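Local coordinates for putative metal resistance protein (Proteus mirabilis, PDB 6C29) that primes the disulfide isomerase ScsC through this periplasmic tandem immunoglobulin-fold domain, as part of a membrane protein that is probably a protein-disulfide reductase, at residues S65-W71 against F93-S99; A16-A22 against Y123-L129; D161-S165 against A218-T223. One frame throughout, in Å; residues are numbered along the deposited sequence.

Contacts 1 and 2 belong to the first immunoglobulin-fold unit and reach the same four-stranded sheet: contact 1 joins its edge strand 68-69 to strand 90-97, while contact 2 presses its other outermost strand, 16-24, against the opposing sheet. Their centres lie about 15 Å apart, and contact 1 is nested along the chain inside the loop closed by contact 2. Contact 3 comes later in the chain, its centre about 34 Å and about 43 Å from those of contacts 1 and 2. Backbone bonds, a histidine-carboxylate pair and aromatics make up the partly buried contact 1; buried contact 2 is almost wholly apolar; contact 3, at the surface of the second unit, is built mainly round one tyrosine.

Contact 1. Residues S65-W71 against F93-S99; sequences SDMIWHW and FPIELKS
His70, just past strand 68-69, meets Glu96 of strand 90-97, its NE2 donating to Glu96 OE2 at 2.8 Å. The acceptor uses its anti lone pair, turned from OE1, and lies 14° out of the imidazole plane; ring and carboxylate planes are 26° apart. In the Glu96 conformer described, one of two, chi1 of -69° turns CG beside the backbone N, and the extended chain beyond it carries the carboxylate to the ring edge. Ile68 CG2 sits over one imidazole face. Ile68 and Glu96 are a hydrogen-bonded pair, Ile68 N reaching Glu96 O at 2.8 Å, and His70 N reaches Pro94 O at 2.9 Å. Strand 68-69 is an outermost strand of one sheet of the DsbD-like immunoglobulin sandwich, beside strand 90-97. Trp69 and Ile95, the non-hydrogen-bonded pair, point to the other face. There Ile95 CD1 makes a CH-pi contact 4.1 Å from the centroid of the Trp69 six-membered ring, while Trp71 CZ2 lies over the opposite indole face. Phe93 completes the aromatic cluster, its CG 3.7 Å from Trp69 CZ2 and CE1 3.7 Å from Trp71 CE3. His70 O, at the Phe93 ring edge, is buried with no modelled partner.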
loop_
_atom_site.group_PDB
_atom_site.type_symbol
_atom_site.label_atom_id
_atom_site.label_comp_id
_atom_site.label_asym_id
_atom_site.label_seq_id
_atom_site.Cartn_x
_atom_site.Cartn_y
_atom_site.Cartn_z
ATOM N N SER A 65 -13.977 1.261 -14.584
ATOM C CA SER A 65 -12.973 1.891 -15.409
ATOM C C SER A 65 -11.779 2.314 -14.567
ATOM O O SER A 65 -10.996 1.464 -14.142
ATOM C CB SER A 65 -13.593 3.084 -16.154
ATOM O OG SER A 65 -14.076 4.062 -15.252
ATOM N N ASP A 66 -11.639 3.603 -14.306
ATOM C CA ASP A 66 -10.502 4.083 -13.540
ATOM C C ASP A 66 -10.544 3.703 -12.060
ATOM O O ASP A 66 -10.820 4.571 -11.223
ATOM C CB ASP A 66 -10.396 5.603 -13.674
ATOM C CG ASP A 66 -10.277 6.055 -15.117
ATOM O OD1 ASP A 66 -11.328 6.272 -15.754
ATOM O OD2 ASP A 66 -9.139 6.187 -15.615
HETATM N N MSE A 67 -10.274 2.441 -11.715
HETATM C CA MSE A 67 -10.174 2.072 -10.296
HETATM C C MSE A 67 -8.912 2.690 -9.720
HETATM O O MSE A 67 -7.833 2.577 -10.305
HETATM C CB MSE A 67 -10.140 0.552 -10.049
HETATM C CG MSE A 67 -9.510 0.179 -8.654
HETATM SE SE MSE A 67 -10.198 -1.387 -7.666
HETATM C CE MSE A 67 -8.875 -2.714 -8.201
ATOM N N ILE A 68 -9.074 3.365 -8.589
ATOM C CA ILE A 68 -7.959 3.865 -7.787
ATOM C C ILE A 68 -8.004 3.159 -6.436
ATOM O O ILE A 68 -9.001 3.216 -5.728
ATOM C CB ILE A 68 -8.019 5.390 -7.552
ATOM C CG1 ILE A 68 -8.018 6.151 -8.879
ATOM C CG2 ILE A 68 -6.841 5.832 -6.692
ATOM C CD1 ILE A 68 -8.439 7.615 -8.742
ATOM N N TRP A 69 -6.919 2.464 -6.104
ATOM C CA TRP A 69 -6.751 1.824 -4.800
ATOM C C TRP A 69 -5.732 2.660 -4.026
ATOM O O TRP A 69 -4.565 2.775 -4.419
ATOM C CB TRP A 69 -6.268 0.389 -4.954
ATOM C CG TRP A 69 -6.097 -0.415 -3.709
ATOM C CD1 TRP A 69 -5.242 -0.141 -2.672
ATOM C CD2 TRP A 69 -6.746 -1.643 -3.380
ATOM N NE1 TRP A 69 -5.335 -1.126 -1.717
ATOM C CE2 TRP A 69 -6.265 -2.056 -2.121
ATOM C CE3 TRP A 69 -7.712 -2.432 -4.024
ATOM C CZ2 TRP A 69 -6.680 -3.224 -1.505
ATOM C CZ3 TRP A 69 -8.132 -3.580 -3.412
ATOM C CH2 TRP A 69 -7.625 -3.969 -2.154
ATOM N N HIS A 70 -6.190 3.288 -2.965
ATOM C CA HIS A 70 -5.312 4.147 -2.185
ATOM C C HIS A 70 -4.671 3.283 -1.117
ATOM O O HIS A 70 -5.336 2.548 -0.385
ATOM C CB HIS A 70 -6.075 5.298 -1.530
ATOM C CG HIS A 70 -6.775 6.197 -2.488
ATOM N ND1 HIS A 70 -6.149 7.256 -3.109
ATOM C CD2 HIS A 70 -8.064 6.230 -2.899
ATOM C CE1 HIS A 70 -7.022 7.887 -3.878
ATOM N NE2 HIS A 70 -8.187 7.280 -3.772
ATOM N N TRP A 71 -3.353 3.354 -1.026
ATOM C CA TRP A 71 -2.630 2.523 -0.090
ATOM C C TRP A 71 -2.226 3.313 1.139
ATOM O O TRP A 71 -1.431 4.248 1.036
ATOM C CB TRP A 71 -1.383 1.937 -0.740
ATOM C CG TRP A 71 -1.672 0.974 -1.843
ATOM C CD1 TRP A 71 -1.783 1.258 -3.162
ATOM C CD2 TRP A 71 -1.889 -0.439 -1.707
ATOM N NE1 TRP A 71 -2.062 0.106 -3.876
ATOM C CE2 TRP A 71 -2.140 -0.946 -2.999
ATOM C CE3 TRP A 71 -1.923 -1.318 -0.623
ATOM C CZ2 TRP A 71 -2.403 -2.309 -3.219
ATOM C CZ3 TRP A 71 -2.162 -2.661 -0.852
ATOM C CH2 TRP A 71 -2.424 -3.136 -2.129
ATOM N N PHE A 93 -8.602 0.298 3.382
ATOM C CA PHE A 93 -8.257 0.721 2.046
ATOM C C PHE A 93 -9.379 1.560 1.439
ATOM O O PHE A 93 -10.468 1.041 1.210
ATOM C CB PHE A 93 -7.982 -0.497 1.151
ATOM C CG PHE A 93 -6.864 -1.372 1.635
ATOM C CD1 PHE A 93 -5.560 -0.962 1.522
ATOM C CD2 PHE A 93 -7.113 -2.623 2.199
ATOM C CE1 PHE A 93 -4.524 -1.748 1.962
ATOM C CE2 PHE A 93 -6.069 -3.416 2.638
ATOM C CZ PHE A 93 -4.769 -2.980 2.514
ATOM N N PRO A 94 -9.143 2.856 1.188
ATOM C CA PRO A 94 -10.076 3.622 0.361
ATOM C C PRO A 94 -9.877 3.325 -1.116
ATOM O O PRO A 94 -8.733 3.326 -1.582
ATOM C CB PRO A 94 -9.730 5.079 0.676
ATOM C CG PRO A 94 -8.514 5.043 1.589
ATOM C CD PRO A 94 -7.979 3.657 1.576
ATOM N N ILE A 95 -10.973 3.074 -1.811
ATOM C CA ILE A 95 -10.996 2.706 -3.206
ATOM C C ILE A 95 -12.004 3.611 -3.914
ATOM O O ILE A 95 -13.003 4.019 -3.317
ATOM C CB ILE A 95 -11.377 1.237 -3.362
ATOM C CG1 ILE A 95 -10.330 0.352 -2.664
ATOM C CG2 ILE A 95 -11.490 0.863 -4.814
ATOM C CD1 ILE A 95 -10.826 -1.019 -2.348
ATOM N N GLU A 96 -11.694 3.985 -5.148
ATOM C CA GLU A 96 -12.614 4.771 -5.958
ATOM C C GLU A 96 -12.769 4.098 -7.310
ATOM O O GLU A 96 -11.790 3.636 -7.884
ATOM C CB GLU A 96 -12.113 6.205 -6.121
ATOM C CG GLU A 96 -12.161 7.019 -4.825
ATOM C CD GLU A 96 -11.609 8.437 -4.958
ATOM O OE1 GLU A 96 -12.383 9.346 -5.340
ATOM O OE2 GLU A 96 -10.404 8.653 -4.675
ATOM N N LEU A 97 -14.010 4.078 -7.805
ATOM C CA LEU A 97 -14.368 3.483 -9.093
ATOM C C LEU A 97 -15.201 4.492 -9.869
ATOM O O LEU A 97 -15.956 5.258 -9.277
ATOM C CB LEU A 97 -15.205 2.197 -8.967
ATOM C CG LEU A 97 -14.729 1.033 -8.129
ATOM C CD1 LEU A 97 -15.783 -0.039 -8.195
ATOM C CD2 LEU A 97 -13.409 0.491 -8.624
ATOM N N LYS A 98 -14.992 4.529 -11.179
ATOM C CA LYS A 98 -15.815 5.337 -12.094
ATOM C C LYS A 98 -16.579 4.462 -13.083
ATOM O O LYS A 98 -16.249 3.293 -13.283
ATOM C CB LYS A 98 -14.966 6.375 -12.821
ATOM C CG LYS A 98 -14.439 7.459 -11.901
ATOM C CD LYS A 98 -13.658 8.483 -12.676
ATOM C CE LYS A 98 -13.129 9.579 -11.771
ATOM N NZ LYS A 98 -12.229 10.467 -12.548
ATOM N N SER A 99 -17.662 5.014 -13.614
ATOM C CA SER A 99 -18.456 4.351 -14.645
ATOM C C SER A 99 -18.969 2.988 -14.224
ATOM O O SER A 99 -18.852 2.004 -14.970
ATOM C CB SER A 99 -17.613 4.185 -15.916
ATOM O OG SER A 99 -17.027 5.412 -16.300
#

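Contact 2. Residues A16-A22 against Y123-L129; sequences AQVRATA and YSLNLDL
Tyr123 OH is tied to Ala16 O through one water: the hydroxyl donates to it over 2.7 Å, and the water donates to Ala16 O over 2.7 Å. The water oxygen lies in the plane of the phenol, at its edge. Apart from this bridge the contact belongs to the apolar core of the immunoglobulin-fold sandwich, in which strand 16-24 of one sheet faces strand 118-128 of the other. The axes of segments 16-22 and 123-128 approach to 7.8 Å, too far for backbone pairing, and their N-to-C directions differ by 25°, as expected of aligned sheets packed face to face. Val18, in one of two modelled conformers, lays both methyls on one face of the tyrosine ring: chi1 of -50° puts CG1 beside the backbone N and CG2 between N and the carbonyl carbon. CG1 stands 4.2 Å from the Tyr123 centroid, 4° off the normal, and CG2 comes to 3.6 Å from Tyr123 CD2. Leu111 of strand 104-114 also packs here. Leu125 CD2 reaches Val18 CG2 and Ala20 CB loosely, whereas Leu127 sends CD1 to Ala22 CB and CD2 to 3.6 Å from Ala20 O. Leu129 CD2 touches Ala22 CB at 3.8 Å.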
loop_
_atom_site.group_PDB
_atom_site.type_symbol
_atom_site.label_atom_id
_atom_site.label_comp_id
_atom_site.label_asym_id
_atom_site.label_seq_id
_atom_site.Cartn_x
_atom_site.Cartn_y
_atom_site.Cartn_z
ATOM N N ALA A 16 -8.762 -13.337 10.052
ATOM C CA ALA A 16 -9.146 -12.095 9.402
ATOM C C ALA A 16 -10.639 -11.939 9.340
ATOM O O ALA A 16 -11.384 -12.903 9.223
ATOM C CB ALA A 16 -8.563 -12.006 8.005
ATOM N N GLN A 17 -11.086 -10.695 9.405
ATOM C CA GLN A 17 -12.451 -10.344 9.099
ATOM C C GLN A 17 -12.376 -9.140 8.157
ATOM O O GLN A 17 -11.508 -8.283 8.348
ATOM C CB GLN A 17 -13.228 -9.924 10.332
ATOM C CG GLN A 17 -13.202 -10.725 11.570
ATOM C CD GLN A 17 -14.088 -10.023 12.578
ATOM O OE1 GLN A 17 -13.605 -9.470 13.561
ATOM N NE2 GLN A 17 -15.374 -9.959 12.286
ATOM N N VAL A 18 -13.300 -9.056 7.195
ATOM C CA VAL A 18 -13.312 -7.916 6.286
ATOM C C VAL A 18 -14.701 -7.356 6.122
ATOM O O VAL A 18 -15.699 -8.034 6.296
ATOM C CB VAL A 18 -12.733 -8.259 4.873
ATOM C CG1 VAL A 18 -11.352 -8.978 4.986
ATOM C CG2 VAL A 18 -13.702 -9.077 4.064
ATOM N N ARG A 19 -14.762 -6.067 5.831
ATOM C CA ARG A 19 -16.027 -5.372 5.647
ATOM C C ARG A 19 -15.859 -4.336 4.568
ATOM O O ARG A 19 -14.882 -3.609 4.599
ATOM C CB ARG A 19 -16.466 -4.686 6.940
ATOM C CG ARG A 19 -17.733 -3.807 6.787
ATOM C CD ARG A 19 -18.172 -3.241 8.153
ATOM N NE ARG A 19 -19.323 -2.331 8.088
ATOM C CZ ARG A 19 -19.321 -1.054 8.488
ATOM N NH1 ARG A 19 -18.216 -0.470 8.952
ATOM N NH2 ARG A 19 -20.448 -0.348 8.421
ATOM N N ALA A 20 -16.812 -4.252 3.639
ATOM C CA ALA A 20 -16.820 -3.207 2.644
ATOM C C ALA A 20 -18.096 -2.393 2.732
ATOM O O ALA A 20 -19.183 -2.947 2.948
ATOM C CB ALA A 20 -16.660 -3.773 1.266
ATOM N N THR A 21 -17.948 -1.087 2.578
ATOM C CA THR A 21 -19.061 -0.150 2.537
ATOM C C THR A 21 -18.850 0.778 1.353
ATOM O O THR A 21 -17.728 0.918 0.877
ATOM C CB THR A 21 -19.162 0.667 3.807
ATOM O OG1 THR A 21 -17.908 1.311 4.068
ATOM C CG2 THR A 21 -19.561 -0.232 4.975
ATOM N N ALA A 22 -19.913 1.370 0.846
ATOM C CA ALA A 22 -19.784 2.151 -0.362
ATOM C C ALA A 22 -20.843 3.213 -0.509
ATOM O O ALA A 22 -21.902 3.135 0.092
ATOM C CB ALA A 22 -19.818 1.227 -1.577
ATOM N N TYR A 123 -12.787 -13.392 -0.483
ATOM C CA TYR A 123 -13.987 -12.855 0.155
ATOM C C TYR A 123 -14.902 -12.279 -0.909
ATOM O O TYR A 123 -14.467 -11.458 -1.707
ATOM C CB TYR A 123 -13.621 -11.769 1.184
ATOM C CG TYR A 123 -12.847 -12.287 2.359
ATOM C CD1 TYR A 123 -11.480 -12.441 2.309
ATOM C CD2 TYR A 123 -13.479 -12.619 3.545
ATOM C CE1 TYR A 123 -10.767 -12.938 3.380
ATOM C CE2 TYR A 123 -12.778 -13.116 4.606
ATOM C CZ TYR A 123 -11.420 -13.258 4.536
ATOM O OH TYR A 123 -10.689 -13.761 5.585
ATOM N N SER A 124 -16.167 -12.679 -0.925
ATOM C CA SER A 124 -17.109 -12.154 -1.898
ATOM C C SER A 124 -17.771 -10.916 -1.336
ATOM O O SER A 124 -18.417 -10.971 -0.276
ATOM C CB SER A 124 -18.154 -13.203 -2.252
ATOM O OG SER A 124 -17.549 -14.277 -2.930
ATOM N N LEU A 125 -17.569 -9.797 -2.030
ATOM C CA LEU A 125 -18.093 -8.493 -1.628
ATOM C C LEU A 125 -19.304 -8.183 -2.499
ATOM O O LEU A 125 -19.176 -8.014 -3.682
ATOM C CB LEU A 125 -17.011 -7.417 -1.789
ATOM C CG LEU A 125 -15.675 -7.757 -1.161
ATOM C CD1 LEU A 125 -14.702 -6.619 -1.490
ATOM C CD2 LEU A 125 -15.837 -7.975 0.349
ATOM N N ASN A 126 -20.476 -8.100 -1.890
ATOM C CA ASN A 126 -21.699 -7.781 -2.591
ATOM C C ASN A 126 -22.277 -6.499 -2.012
ATOM O O ASN A 126 -22.625 -6.433 -0.836
ATOM C CB ASN A 126 -22.669 -8.967 -2.468
ATOM C CG ASN A 126 -22.066 -10.253 -3.024
ATOM O OD1 ASN A 126 -21.612 -10.301 -4.170
ATOM N ND2 ASN A 126 -22.033 -11.293 -2.200
ATOM N N LEU A 127 -22.343 -5.472 -2.846
ATOM C CA LEU A 127 -22.779 -4.127 -2.425
ATOM C C LEU A 127 -23.992 -3.677 -3.225
ATOM O O LEU A 127 -23.984 -3.702 -4.456
ATOM C CB LEU A 127 -21.645 -3.115 -2.601
ATOM C CG LEU A 127 -20.390 -3.348 -1.749
ATOM C CD1 LEU A 127 -19.181 -2.671 -2.368
ATOM C CD2 LEU A 127 -20.656 -2.821 -0.371
ATOM N N ASP A 128 -25.040 -3.252 -2.510
ATOM C CA ASP A 128 -26.242 -2.713 -3.137
ATOM C C ASP A 128 -26.178 -1.196 -3.084
ATOM O O ASP A 128 -26.413 -0.595 -2.047
ATOM C CB ASP A 128 -27.495 -3.247 -2.440
ATOM C CG ASP A 128 -28.802 -2.779 -3.110
ATOM O OD1 ASP A 128 -28.759 -1.941 -4.038
ATOM O OD2 ASP A 128 -29.886 -3.256 -2.693
ATOM N N LEU A 129 -25.828 -0.582 -4.209
ATOM C CA LEU A 129 -25.565 0.847 -4.232
ATOM C C LEU A 129 -26.848 1.691 -4.260
ATOM O O LEU A 129 -26.778 2.919 -4.223
ATOM C CB LEU A 129 -24.684 1.186 -5.431
ATOM C CG LEU A 129 -23.330 0.471 -5.480
ATOM C CD1 LEU A 129 -22.540 0.806 -6.730
ATOM C CD2 LEU A 129 -22.525 0.839 -4.271
HETATM O O HOH W 1 -11.926 -15.007 7.611
#

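Contact 3. Residues D161-S165 against A218-T223; sequences DYRNS and AAGDIT
Tyr162 spans from the edge strand to the loop 218-223, its ring lying under Ile222 and its hydroxyl donating to Gly220 O at 2.8 Å. Both segments belong to the second immunoglobulin-fold unit of the tandem: strand 155-163 is an outermost strand of its four-stranded antiparallel sheet, and the loop follows strand 204-213 of that sheet. The phenol hydroxyl comes to Gly220 O tilted 28° from the carbonyl plane. Ile222 CG1 stands over the ring centre, 3.4 Å from the Tyr162 centroid and 3° off the normal, a close CH-pi contact. At Ile222, chi1 of 56° sets CG1 between the backbone N and the carbonyl carbon, over the ring; CD1 then runs on to 3.5 Å from Tyr162 CE1. Val211 and Ile244 pack on both Tyr162 and Ile222. Ser165, in the turn before strand 166-173, adds a second link: its OG makes a weak hydrogen bond to Ala219 O at 3.3 Å and lies 3.4 Å from Ala218 CB. The loop contains an Asx turn, in which Asp221 OD1 accepts from Thr223 N at 2.9 Å, from above the carboxylate plane. The same oxygen takes the Thr223 hydroxyl on its syn lone pair, OG1 to OD1 2.9 Å. A water joins the two segments, accepting from Tyr162 N at 2.9 Å and donating to Asp161 OD1 and, weakly, to Thr223 OG1.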
loop_
_atom_site.group_PDB
_atom_site.type_symbol
_atom_site.label_atom_id
_atom_site.label_comp_id
_atom_site.label_asym_id
_atom_site.label_seq_id
_atom_site.Cartn_x
_atom_site.Cartn_y
_atom_site.Cartn_z
ATOM N N ASP A 161 21.491 7.233 -7.349
ATOM C CA ASP A 161 22.541 6.650 -8.150
ATOM C C ASP A 161 22.487 5.152 -7.978
ATOM O O ASP A 161 22.113 4.634 -6.916
ATOM C CB ASP A 161 23.904 7.197 -7.735
ATOM C CG ASP A 161 25.032 6.598 -8.533
ATOM O OD1 ASP A 161 25.138 6.923 -9.742
ATOM O OD2 ASP A 161 25.795 5.785 -7.954
ATOM N N TYR A 162 22.865 4.441 -9.023
ATOM C CA TYR A 162 22.911 2.993 -8.969
ATOM C C TYR A 162 24.179 2.460 -9.564
ATOM O O TYR A 162 24.500 2.803 -10.697
ATOM C CB TYR A 162 21.735 2.397 -9.721
ATOM C CG TYR A 162 21.724 0.892 -9.748
ATOM C CD1 TYR A 162 21.302 0.156 -8.657
ATOM C CD2 TYR A 162 22.135 0.211 -10.886
ATOM C CE1 TYR A 162 21.290 -1.215 -8.690
ATOM C CE2 TYR A 162 22.120 -1.163 -10.928
ATOM C CZ TYR A 162 21.697 -1.868 -9.834
ATOM O OH TYR A 162 21.662 -3.239 -9.878
ATOM N N ARG A 163 24.892 1.639 -8.798
ATOM C CA ARG A 163 26.111 0.975 -9.258
ATOM C C ARG A 163 26.431 -0.179 -8.315
ATOM O O ARG A 163 26.025 -0.171 -7.140
ATOM C CB ARG A 163 27.279 1.950 -9.342
ATOM C CG ARG A 163 27.694 2.571 -8.026
ATOM C CD ARG A 163 28.893 3.484 -8.246
ATOM N NE ARG A 163 28.532 4.704 -8.968
ATOM C CZ ARG A 163 29.364 5.397 -9.745
ATOM N NH1 ARG A 163 30.619 4.995 -9.927
ATOM N NH2 ARG A 163 28.933 6.497 -10.350
ATOM N N ASN A 164 27.115 -1.197 -8.839
ATOM C CA ASN A 164 27.484 -2.363 -8.041
ATOM C C ASN A 164 26.273 -3.011 -7.344
ATOM O O ASN A 164 26.367 -3.426 -6.194
ATOM C CB ASN A 164 28.539 -1.997 -6.989
ATOM C CG ASN A 164 29.728 -1.248 -7.575
ATOM O OD1 ASN A 164 30.129 -0.202 -7.065
ATOM N ND2 ASN A 164 30.269 -1.760 -8.665
ATOM N N SER A 165 25.146 -3.074 -8.052
ATOM C CA SER A 165 23.900 -3.659 -7.540
ATOM C C SER A 165 23.416 -3.011 -6.241
ATOM O O SER A 165 22.787 -3.666 -5.414
ATOM C CB SER A 165 24.066 -5.162 -7.316
ATOM O OG SER A 165 24.468 -5.797 -8.512
ATOM N N ALA A 218 23.228 -10.763 -8.246
ATOM C CA ALA A 218 23.497 -9.343 -8.473
ATOM C C ALA A 218 22.603 -8.822 -9.578
ATOM O O ALA A 218 22.501 -9.422 -10.636
ATOM C CB ALA A 218 24.961 -9.123 -8.827
ATOM N N ALA A 219 21.927 -7.713 -9.321
ATOM C CA ALA A 219 20.990 -7.187 -10.296
ATOM C C ALA A 219 21.712 -6.547 -11.457
ATOM O O ALA A 219 22.811 -6.011 -11.303
ATOM C CB ALA A 219 20.072 -6.173 -9.643
ATOM N N GLY A 220 21.062 -6.565 -12.614
ATOM C CA GLY A 220 21.541 -5.847 -13.777
ATOM C C GLY A 220 21.344 -4.355 -13.593
ATOM O O GLY A 220 21.031 -3.895 -12.498
ATOM N N ASP A 221 21.502 -3.589 -14.666
ATOM C CA ASP A 221 21.394 -2.138 -14.579
ATOM C C ASP A 221 19.937 -1.712 -14.514
ATOM O O ASP A 221 19.156 -2.009 -15.415
ATOM C CB ASP A 221 22.073 -1.468 -15.776
ATOM C CG ASP A 221 22.365 0.003 -15.536
ATOM O OD1 ASP A 221 21.874 0.559 -14.532
ATOM O OD2 ASP A 221 23.083 0.607 -16.359
ATOM N N ILE A 222 19.570 -1.043 -13.426
ATOM C CA ILE A 222 18.221 -0.501 -13.289
ATOM C C ILE A 222 18.191 1.025 -13.422
ATOM O O ILE A 222 17.160 1.641 -13.166
ATOM C CB ILE A 222 17.592 -0.889 -11.940
ATOM C CG1 ILE A 222 18.484 -0.431 -10.780
ATOM C CG2 ILE A 222 17.324 -2.385 -11.918
ATOM C CD1 ILE A 222 17.864 -0.615 -9.390
ATOM N N THR A 223 19.304 1.632 -13.823
ATOM C CA THR A 223 19.329 3.068 -14.082
ATOM C C THR A 223 18.244 3.410 -15.091
ATOM O O THR A 223 18.087 2.686 -16.075
ATOM C CB THR A 223 20.713 3.521 -14.592
ATOM O OG1 THR A 223 21.689 3.307 -13.555
ATOM C CG2 THR A 223 20.706 4.976 -14.937
HETATM O O HOH W 2 22.663 5.875 -11.555
#